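Local atomic coordinates of extracellular solute-binding protein, family 1 (Bifidobacterium longum subsp. infantis ATCC 15697, PDB entry 3OMB), a protein that probably binds a solute, perhaps a carbohydrate, outside the cell and delivers it to an ABC importer, and carries a bound magnesium ion. Residues A[246-251]-A[521-526]; A[473-478]-A[527-532]. All coordinates share one frame; numbering follows the deposited sequence.

Overall arrangement
Both contacts are made by one element, the C-terminal helix 519-534, which offers its earlier turns to interaction 1 and its later turns to interaction 2. Their centres lie about 10 Å apart, both off to one side of the molecule. Interaction 1 sets the helix against strand 248-251 of a two-stranded antiparallel hairpin, while interaction 2 ties it to the start of helix 473-486. The two pairs interleave along the chain: 246-251, 473-478, 521-526, 527-532. Ile525 and Lys478 touch between the two contacts, through CD1 and CD at 3.6 Å. The closing helix of this solute-binding protein is thereby joined to two distant parts of the chain, away from the magnesium site.

Interaction 1: residues A[246-251]-A[521-526]; sequences YGFYAK and ESTKIW
Phe248 packs against Ser522, Thr523 and Trp526 in a buried, largely apolar strand-on-helix contact, where a beta hairpin of this solute-binding protein leans on its C-terminal helix. Strand 248-251 pairs with strand 254-257 to form the hairpin, and its axis passes that of helix segment 521-526 at 10.0 Å with an angle of 56° between their directions. From strand 248-251 the side chain that reaches the helix is Phe248; the partner strand adds Val255, which touches Trp526. Phe248 holds CG beside its backbone N and anti to the carbonyl carbon (chi1 -59°), and from there the ring reaches three residues on one side of the helix.

Trp526 supplies the broad part of the surface. Its five-membered ring covers one face of the phenyl ring, with centroids 4.4 Å apart, but the planes are inclined at 43°, so the two rings meet obliquely. CD1 of Trp526 stands over the centre of the Phe248 ring, 3.6 Å above its plane, and NE1 lies over the same face, toward CE2 and CD2. Val243 touches both aromatic side chains, and Trp526 also rests on Leu479 of helix 473-486, so the pair belongs to a wider core.

Around the far end of the phenyl ring the helix presents smaller groups. Ser522 brings CB, rather than its hydroxyl, to within 3.6 Å of Phe248 CZ. Its OG receives the amide N-H of Asn482, while the Thr523 hydroxyl donates to the carbonyl O of Leu519 one helical turn back, so both oxygens have polar partners away from the ring. At the ring's edge, in its plane, Thr523 OG1 lies 3.3 Å from Phe248 CE1.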
ATOM      1  N   TYR A 246       2.666   8.640   8.281  1.00 19.19           N
ATOM      2  CA  TYR A 246       3.437   9.614   9.059  1.00 19.71           C
ATOM      3  C   TYR A 246       2.682  10.057  10.317  1.00 19.56           C
ATOM      4  O   TYR A 246       3.129  10.934  11.037  1.00 20.18           O
ATOM      5  CB  TYR A 246       3.828  10.814   8.192  1.00 19.72           C
ATOM      6  CG  TYR A 246       4.510  10.399   6.906  1.00 21.83           C
ATOM      7  CD1 TYR A 246       5.768   9.764   6.925  1.00 24.98           C
ATOM      8  CD2 TYR A 246       3.898  10.612   5.684  1.00 21.93           C
ATOM      9  CE1 TYR A 246       6.398   9.348   5.724  1.00 26.62           C
ATOM     10  CE2 TYR A 246       4.509  10.231   4.496  1.00 25.19           C
ATOM     11  CZ  TYR A 246       5.751   9.596   4.521  1.00 27.26           C
ATOM     12  OH  TYR A 246       6.322   9.207   3.334  1.00 30.48           O
ATOM     13  N   GLY A 247       1.540   9.445  10.589  1.00 19.30           N
ATOM     14  CA  GLY A 247       0.870   9.667  11.857  1.00 18.92           C
ATOM     15  C   GLY A 247      -0.250  10.689  11.813  1.00 18.88           C
ATOM     16  O   GLY A 247      -0.705  11.131  12.854  1.00 19.67           O
ATOM     17  N   PHE A 248      -0.716  11.043  10.624  1.00 17.99           N
ATOM     18  CA  PHE A 248      -1.834  11.977  10.507  1.00 17.65           C
ATOM     19  C   PHE A 248      -3.169  11.277  10.244  1.00 17.63           C
ATOM     20  O   PHE A 248      -3.218  10.168   9.699  1.00 16.90           O
ATOM     21  CB  PHE A 248      -1.533  13.052   9.449  1.00 17.26           C
ATOM     22  CG  PHE A 248      -0.291  13.845   9.761  1.00 17.53           C
ATOM     23  CD1 PHE A 248      -0.344  14.946  10.626  1.00 17.44           C
ATOM     24  CD2 PHE A 248       0.943  13.444   9.269  1.00 16.46           C
ATOM     25  CE1 PHE A 248       0.826  15.648  10.951  1.00 17.88           C
ATOM     26  CE2 PHE A 248       2.094  14.128   9.590  1.00 17.65           C
ATOM     27  CZ  PHE A 248       2.042  15.232  10.427  1.00 17.92           C
ATOM     28  N   TYR A 249      -4.252  11.930  10.660  1.00 17.34           N
ATOM     29  CA  TYR A 249      -5.580  11.437  10.385  1.00 17.84           C
ATOM     30  C   TYR A 249      -6.542  12.614  10.311  1.00 18.10           C
ATOM     31  O   TYR A 249      -6.139  13.751  10.568  1.00 18.69           O
ATOM     32  CB  TYR A 249      -6.005  10.447  11.464  1.00 17.90           C
ATOM     33  CG  TYR A 249      -6.349  11.032  12.822  1.00 18.97           C
ATOM     34  CD1 TYR A 249      -5.346  11.309  13.761  1.00 19.01           C
ATOM     35  CD2 TYR A 249      -7.679  11.258  13.192  1.00 18.98           C
ATOM     36  CE1 TYR A 249      -5.656  11.789  15.027  1.00 18.46           C
ATOM     37  CE2 TYR A 249      -7.993  11.743  14.463  1.00 20.24           C
ATOM     38  CZ  TYR A 249      -6.975  11.993  15.371  1.00 20.57           C
ATOM     39  OH  TYR A 249      -7.286  12.493  16.614  1.00 23.25           O
ATOM     40  N   ALA A 250      -7.797  12.354   9.942  1.00 18.24           N
ATOM     41  CA  ALA A 250      -8.837  13.387   9.992  1.00 18.16           C
ATOM     42  C   ALA A 250     -10.108  12.887  10.659  1.00 19.02           C
ATOM     43  O   ALA A 250     -10.443  11.697  10.618  1.00 19.03           O
ATOM     44  CB  ALA A 250      -9.142  13.929   8.598  1.00 17.66           C
ATOM     45  N   LYS A 251     -10.815  13.810  11.286  1.00 20.03           N
ATOM     46  CA  LYS A 251     -12.146  13.519  11.800  1.00 21.19           C
ATOM     47  C   LYS A 251     -12.950  14.808  11.724  1.00 20.35           C
ATOM     48  O   LYS A 251     -12.442  15.881  12.058  1.00 19.52           O
ATOM     49  CB  LYS A 251     -12.086  12.907  13.215  1.00 21.30           C
ATOM     50  CG  LYS A 251     -13.450  12.454  13.727  1.00 26.66           C
ATOM     51  CD  LYS A 251     -13.458  11.168  14.598  1.00 31.41           C
ATOM     52  CE  LYS A 251     -12.272  11.047  15.545  1.00 32.64           C
ATOM     53  NZ  LYS A 251     -12.595  10.079  16.628  1.00 34.56           N
ATOM     54  N   GLU A 521       3.153  22.383  12.880  1.00 18.55           N
ATOM     55  CA  GLU A 521       3.358  22.950  11.548  1.00 18.25           C
ATOM     56  C   GLU A 521       2.981  21.958  10.456  1.00 17.22           C
ATOM     57  O   GLU A 521       2.293  22.317   9.508  1.00 17.04           O
ATOM     58  CB  GLU A 521       4.804  23.402  11.367  1.00 18.83           C
ATOM     59  CG  GLU A 521       5.042  24.078  10.036  1.00 21.72           C
ATOM     60  CD  GLU A 521       6.483  24.456   9.846  1.00 27.02           C
ATOM     61  OE1 GLU A 521       7.369  23.592  10.067  1.00 29.72           O
ATOM     62  OE2 GLU A 521       6.738  25.619   9.482  1.00 30.06           O
ATOM     63  N   SER A 522       3.431  20.712  10.610  1.00 16.61           N
ATOM     64  CA  SER A 522       3.082  19.645   9.694  1.00 16.52           C
ATOM     65  C   SER A 522       1.581  19.429   9.627  1.00 16.20           C
ATOM     66  O   SER A 522       1.003  19.348   8.535  1.00 17.39           O
ATOM     67  CB  SER A 522       3.815  18.345  10.081  1.00 16.07           C
ATOM     68  OG  SER A 522       5.210  18.516   9.879  1.00 16.32           O
ATOM     69  N   THR A 523       0.947  19.336  10.785  1.00 16.08           N
ATOM     70  CA  THR A 523      -0.512  19.226  10.852  1.00 16.22           C
ATOM     71  C   THR A 523      -1.221  20.337  10.054  1.00 16.00           C
ATOM     72  O   THR A 523      -2.128  20.065   9.260  1.00 16.43           O
ATOM     73  CB  THR A 523      -0.953  19.202  12.316  1.00 16.12           C
ATOM     74  OG1 THR A 523      -0.309  18.084  12.939  1.00 17.45           O
ATOM     75  CG2 THR A 523      -2.479  18.986  12.428  1.00 16.33           C
ATOM     76  N   LYS A 524      -0.756  21.570  10.233  1.00 15.77           N
ATOM     77  CA  LYS A 524      -1.322  22.724   9.542  1.00 16.47           C
ATOM     78  C   LYS A 524      -1.105  22.651   8.020  1.00 16.26           C
ATOM     79  O   LYS A 524      -2.012  22.949   7.231  1.00 17.31           O
ATOM     80  CB  LYS A 524      -0.748  24.026  10.104  1.00 16.04           C
ATOM     81  CG  LYS A 524      -1.290  25.280   9.374  1.00 17.59           C
ATOM     82  CD  LYS A 524      -1.198  26.510  10.259  1.00 16.98           C
ATOM     83  CE  LYS A 524       0.240  26.880  10.552  1.00 13.76           C
ATOM     84  NZ  LYS A 524       0.279  28.217  11.257  1.00 14.99           N
ATOM     85  N   ILE A 525       0.073  22.210   7.618  1.00 15.53           N
ATOM     86  CA  ILE A 525       0.345  22.022   6.201  1.00 16.18           C
ATOM     87  C   ILE A 525      -0.545  20.940   5.566  1.00 15.92           C
ATOM     88  O   ILE A 525      -1.161  21.174   4.519  1.00 16.37           O
ATOM     89  CB  ILE A 525       1.859  21.770   5.946  1.00 16.14           C
ATOM     90  CG1 ILE A 525       2.633  23.066   6.214  1.00 16.38           C
ATOM     91  CG2 ILE A 525       2.064  21.235   4.553  1.00 15.48           C
ATOM     92  CD1 ILE A 525       4.183  22.886   6.396  1.00 17.79           C
ATOM     93  N   TRP A 526      -0.656  19.782   6.208  1.00 16.69           N
ATOM     94  CA  TRP A 526      -1.610  18.769   5.741  1.00 16.38           C
ATOM     95  C   TRP A 526      -3.053  19.267   5.709  1.00 16.09           C
ATOM     96  O   TRP A 526      -3.785  18.979   4.752  1.00 16.89           O
ATOM     97  CB  TRP A 526      -1.510  17.508   6.567  1.00 16.61           C
ATOM     98  CG  TRP A 526      -0.318  16.681   6.252  1.00 18.17           C
ATOM     99  CD1 TRP A 526       0.767  16.456   7.058  1.00 18.17           C
ATOM    100  CD2 TRP A 526      -0.085  15.952   5.053  1.00 20.06           C
ATOM    101  NE1 TRP A 526       1.663  15.631   6.431  1.00 18.32           N
ATOM    102  CE2 TRP A 526       1.164  15.301   5.197  1.00 20.97           C
ATOM    103  CE3 TRP A 526      -0.810  15.780   3.864  1.00 22.30           C
ATOM    104  CZ2 TRP A 526       1.706  14.494   4.194  1.00 22.08           C
ATOM    105  CZ3 TRP A 526      -0.284  14.959   2.875  1.00 24.33           C
ATOM    106  CH2 TRP A 526       0.970  14.331   3.045  1.00 24.86           C
TER

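Interaction 2: residues A[473-478]-A[527-532]; sequences PSDATK and QKWYDT
The indole of Trp529 meets Asp475 at its edge, close to the ring plane, while the carboxylate stands almost upright to it, the two planes 84° apart. Trp529 also packs against Met471 and Asp472, just ahead of helix 473-486. NE1 of Trp529 donates to OD2 of Asp475 at 2.8 Å, with an N-H...O angle of 149°; it arrives on the anti side of the oxygen, 22° out of the carboxylate plane. Lys528 takes the syn lone pair of that oxygen, its NZ 2.7 Å from Asp475 OD2 in a salt bridge. The lysine starts out with CG anti to its backbone N and bends at its third torsion, which carries the ammonium group to the syn side of OD2, away from the anti side that the indole uses. One carboxylate oxygen thus accepts from two consecutive residues of helix 519-534, linking it to the first turn of helix 473-486. Were Asp475 an alanine, the indole N-H would probably lose its acceptor and the Lys528 ammonium this counter-charge. With an ammonium and an indole N-H both directed at OD2, the buried carboxylate is likely to be stabilised in its ionised form.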
ATOM      1  N   PRO A 473       6.817  21.965  -3.985  1.00 31.09           N
ATOM      2  CA  PRO A 473       8.085  21.458  -3.449  1.00 30.51           C
ATOM      3  C   PRO A 473       8.516  22.100  -2.127  1.00 29.85           C
ATOM      4  O   PRO A 473       9.149  21.436  -1.304  1.00 29.95           O
ATOM      5  CB  PRO A 473       9.112  21.780  -4.545  1.00 30.67           C
ATOM      6  CG  PRO A 473       8.377  22.442  -5.643  1.00 31.07           C
ATOM      7  CD  PRO A 473       6.913  22.271  -5.426  1.00 31.10           C
ATOM      8  N   SER A 474       8.181  23.364  -1.906  1.00 29.13           N
ATOM      9  CA  SER A 474       8.563  23.993  -0.643  1.00 29.07           C
ATOM     10  C   SER A 474       7.791  23.395   0.533  1.00 27.78           C
ATOM     11  O   SER A 474       8.309  23.328   1.640  1.00 27.53           O
ATOM     12  CB  SER A 474       8.377  25.504  -0.688  1.00 29.82           C
ATOM     13  OG  SER A 474       7.016  25.799  -0.983  1.00 33.22           O
ATOM     14  N   ASP A 475       6.550  22.969   0.301  1.00 26.14           N
ATOM     15  CA  ASP A 475       5.769  22.355   1.365  1.00 25.31           C
ATOM     16  C   ASP A 475       6.231  20.924   1.641  1.00 24.40           C
ATOM     17  O   ASP A 475       6.362  20.532   2.791  1.00 23.36           O
ATOM     18  CB  ASP A 475       4.267  22.429   1.075  1.00 25.62           C
ATOM     19  CG  ASP A 475       3.643  23.750   1.543  1.00 27.02           C
ATOM     20  OD1 ASP A 475       4.344  24.537   2.229  1.00 27.59           O
ATOM     21  OD2 ASP A 475       2.444  23.982   1.252  1.00 26.60           O
ATOM     22  N   ALA A 476       6.521  20.176   0.580  1.00 24.47           N
ATOM     23  CA  ALA A 476       7.056  18.822   0.689  1.00 25.24           C
ATOM     24  C   ALA A 476       8.363  18.811   1.500  1.00 25.59           C
ATOM     25  O   ALA A 476       8.535  17.985   2.404  1.00 25.26           O
ATOM     26  CB  ALA A 476       7.267  18.207  -0.701  1.00 25.39           C
ATOM     27  N   THR A 477       9.239  19.764   1.179  1.00 26.11           N
ATOM     28  CA  THR A 477      10.510  20.025   1.878  1.00 26.94           C
ATOM     29  C   THR A 477      10.336  20.292   3.379  1.00 26.39           C
ATOM     30  O   THR A 477      11.062  19.723   4.192  1.00 27.15           O
ATOM     31  CB  THR A 477      11.261  21.208   1.187  1.00 27.47           C
ATOM     32  OG1 THR A 477      11.565  20.832  -0.166  1.00 29.38           O
ATOM     33  CG2 THR A 477      12.554  21.607   1.912  1.00 29.11           C
ATOM     34  N   LYS A 478       9.393  21.148   3.748  1.00 25.27           N
ATOM     35  CA  LYS A 478       9.054  21.325   5.166  1.00 25.13           C
ATOM     36  C   LYS A 478       8.614  20.027   5.827  1.00 23.65           C
ATOM     37  O   LYS A 478       9.040  19.714   6.938  1.00 23.56           O
ATOM     38  CB  LYS A 478       7.935  22.349   5.344  1.00 24.86           C
ATOM     39  CG  LYS A 478       8.438  23.741   5.570  1.00 28.03           C
ATOM     40  CD  LYS A 478       7.258  24.638   5.888  1.00 31.51           C
ATOM     41  CE  LYS A 478       7.011  25.649   4.790  1.00 33.29           C
ATOM     42  NZ  LYS A 478       7.398  27.031   5.248  1.00 33.39           N
ATOM     43  N   GLN A 527      -3.467  20.018   6.726  1.00 15.73           N
ATOM     44  CA  GLN A 527      -4.810  20.630   6.708  1.00 15.86           C
ATOM     45  C   GLN A 527      -5.029  21.486   5.463  1.00 16.53           C
ATOM     46  O   GLN A 527      -6.116  21.464   4.870  1.00 17.20           O
ATOM     47  CB  GLN A 527      -5.077  21.479   7.954  1.00 15.53           C
ATOM     48  CG  GLN A 527      -6.528  22.102   8.032  1.00 15.92           C
ATOM     49  CD  GLN A 527      -7.601  21.078   8.479  1.00 17.97           C
ATOM     50  OE1 GLN A 527      -7.531  20.555   9.591  1.00 18.00           O
ATOM     51  NE2 GLN A 527      -8.596  20.802   7.613  1.00 16.07           N
ATOM     52  N   LYS A 528      -4.001  22.238   5.073  1.00 16.82           N
ATOM     53  CA  LYS A 528      -4.130  23.164   3.962  1.00 17.43           C
ATOM     54  C   LYS A 528      -4.310  22.377   2.676  1.00 17.80           C
ATOM     55  O   LYS A 528      -5.189  22.686   1.886  1.00 18.06           O
ATOM     56  CB  LYS A 528      -2.898  24.073   3.852  1.00 17.49           C
ATOM     57  CG  LYS A 528      -2.894  24.940   2.567  1.00 18.62           C
ATOM     58  CD  LYS A 528      -1.681  25.818   2.436  1.00 19.87           C
ATOM     59  CE  LYS A 528      -0.416  25.023   2.121  1.00 19.81           C
ATOM     60  NZ  LYS A 528       0.764  25.952   1.854  1.00 18.80           N
ATOM     61  N   TRP A 529      -3.472  21.358   2.466  1.00 18.05           N
ATOM     62  CA  TRP A 529      -3.599  20.556   1.253  1.00 18.47           C
ATOM     63  C   TRP A 529      -4.886  19.724   1.214  1.00 18.70           C
ATOM     64  O   TRP A 529      -5.525  19.610   0.152  1.00 18.12           O
ATOM     65  CB  TRP A 529      -2.342  19.720   1.001  1.00 18.58           C
ATOM     66  CG  TRP A 529      -1.239  20.637   0.620  1.00 19.61           C
ATOM     67  CD1 TRP A 529      -0.215  21.085   1.423  1.00 20.62           C
ATOM     68  CD2 TRP A 529      -1.087  21.304  -0.631  1.00 20.12           C
ATOM     69  NE1 TRP A 529       0.579  21.964   0.729  1.00 19.63           N
ATOM     70  CE2 TRP A 529       0.065  22.127  -0.529  1.00 20.36           C
ATOM     71  CE3 TRP A 529      -1.794  21.270  -1.841  1.00 20.21           C
ATOM     72  CZ2 TRP A 529       0.530  22.908  -1.595  1.00 21.09           C
ATOM     73  CZ3 TRP A 529      -1.344  22.071  -2.898  1.00 21.55           C
ATOM     74  CH2 TRP A 529      -0.190  22.875  -2.769  1.00 21.33           C
ATOM     75  N   TYR A 530      -5.262  19.172   2.370  1.00 18.74           N
ATOM     76  CA  TYR A 530      -6.539  18.482   2.527  1.00 19.40           C
ATOM     77  C   TYR A 530      -7.714  19.383   2.078  1.00 19.88           C
ATOM     78  O   TYR A 530      -8.505  18.978   1.226  1.00 19.09           O
ATOM     79  CB  TYR A 530      -6.681  17.963   3.966  1.00 19.38           C
ATOM     80  CG  TYR A 530      -8.044  17.464   4.361  1.00 20.12           C
ATOM     81  CD1 TYR A 530      -8.939  18.294   5.009  1.00 21.96           C
ATOM     82  CD2 TYR A 530      -8.442  16.156   4.094  1.00 20.76           C
ATOM     83  CE1 TYR A 530     -10.209  17.836   5.375  1.00 21.68           C
ATOM     84  CE2 TYR A 530      -9.697  15.693   4.468  1.00 20.69           C
ATOM     85  CZ  TYR A 530     -10.568  16.537   5.101  1.00 20.78           C
ATOM     86  OH  TYR A 530     -11.812  16.092   5.478  1.00 22.63           O
ATOM     87  N   ASP A 531      -7.770  20.610   2.601  1.00 20.76           N
ATOM     88  CA  ASP A 531      -8.787  21.594   2.231  1.00 22.41           C
ATOM     89  C   ASP A 531      -8.718  21.978   0.768  1.00 23.70           C
ATOM     90  O   ASP A 531      -9.745  22.093   0.120  1.00 24.80           O
ATOM     91  CB  ASP A 531      -8.640  22.865   3.061  1.00 22.66           C
ATOM     92  CG  ASP A 531      -8.925  22.642   4.551  1.00 23.15           C
ATOM     93  OD1 ASP A 531      -9.438  21.561   4.942  1.00 23.35           O
ATOM     94  OD2 ASP A 531      -8.624  23.563   5.334  1.00 23.44           O
ATOM     95  N   THR A 532      -7.517  22.154   0.236  1.00 24.51           N
ATOM     96  CA  THR A 532      -7.361  22.520  -1.178  1.00 25.38           C
ATOM     97  C   THR A 532      -7.990  21.466  -2.094  1.00 26.45           C
ATOM     98  O   THR A 532      -8.688  21.798  -3.063  1.00 27.00           O
ATOM     99  CB  THR A 532      -5.863  22.695  -1.533  1.00 25.33           C
ATOM    100  OG1 THR A 532      -5.376  23.902  -0.926  1.00 25.73           O
ATOM    101  CG2 THR A 532      -5.602  22.700  -3.086  1.00 22.90           C
TER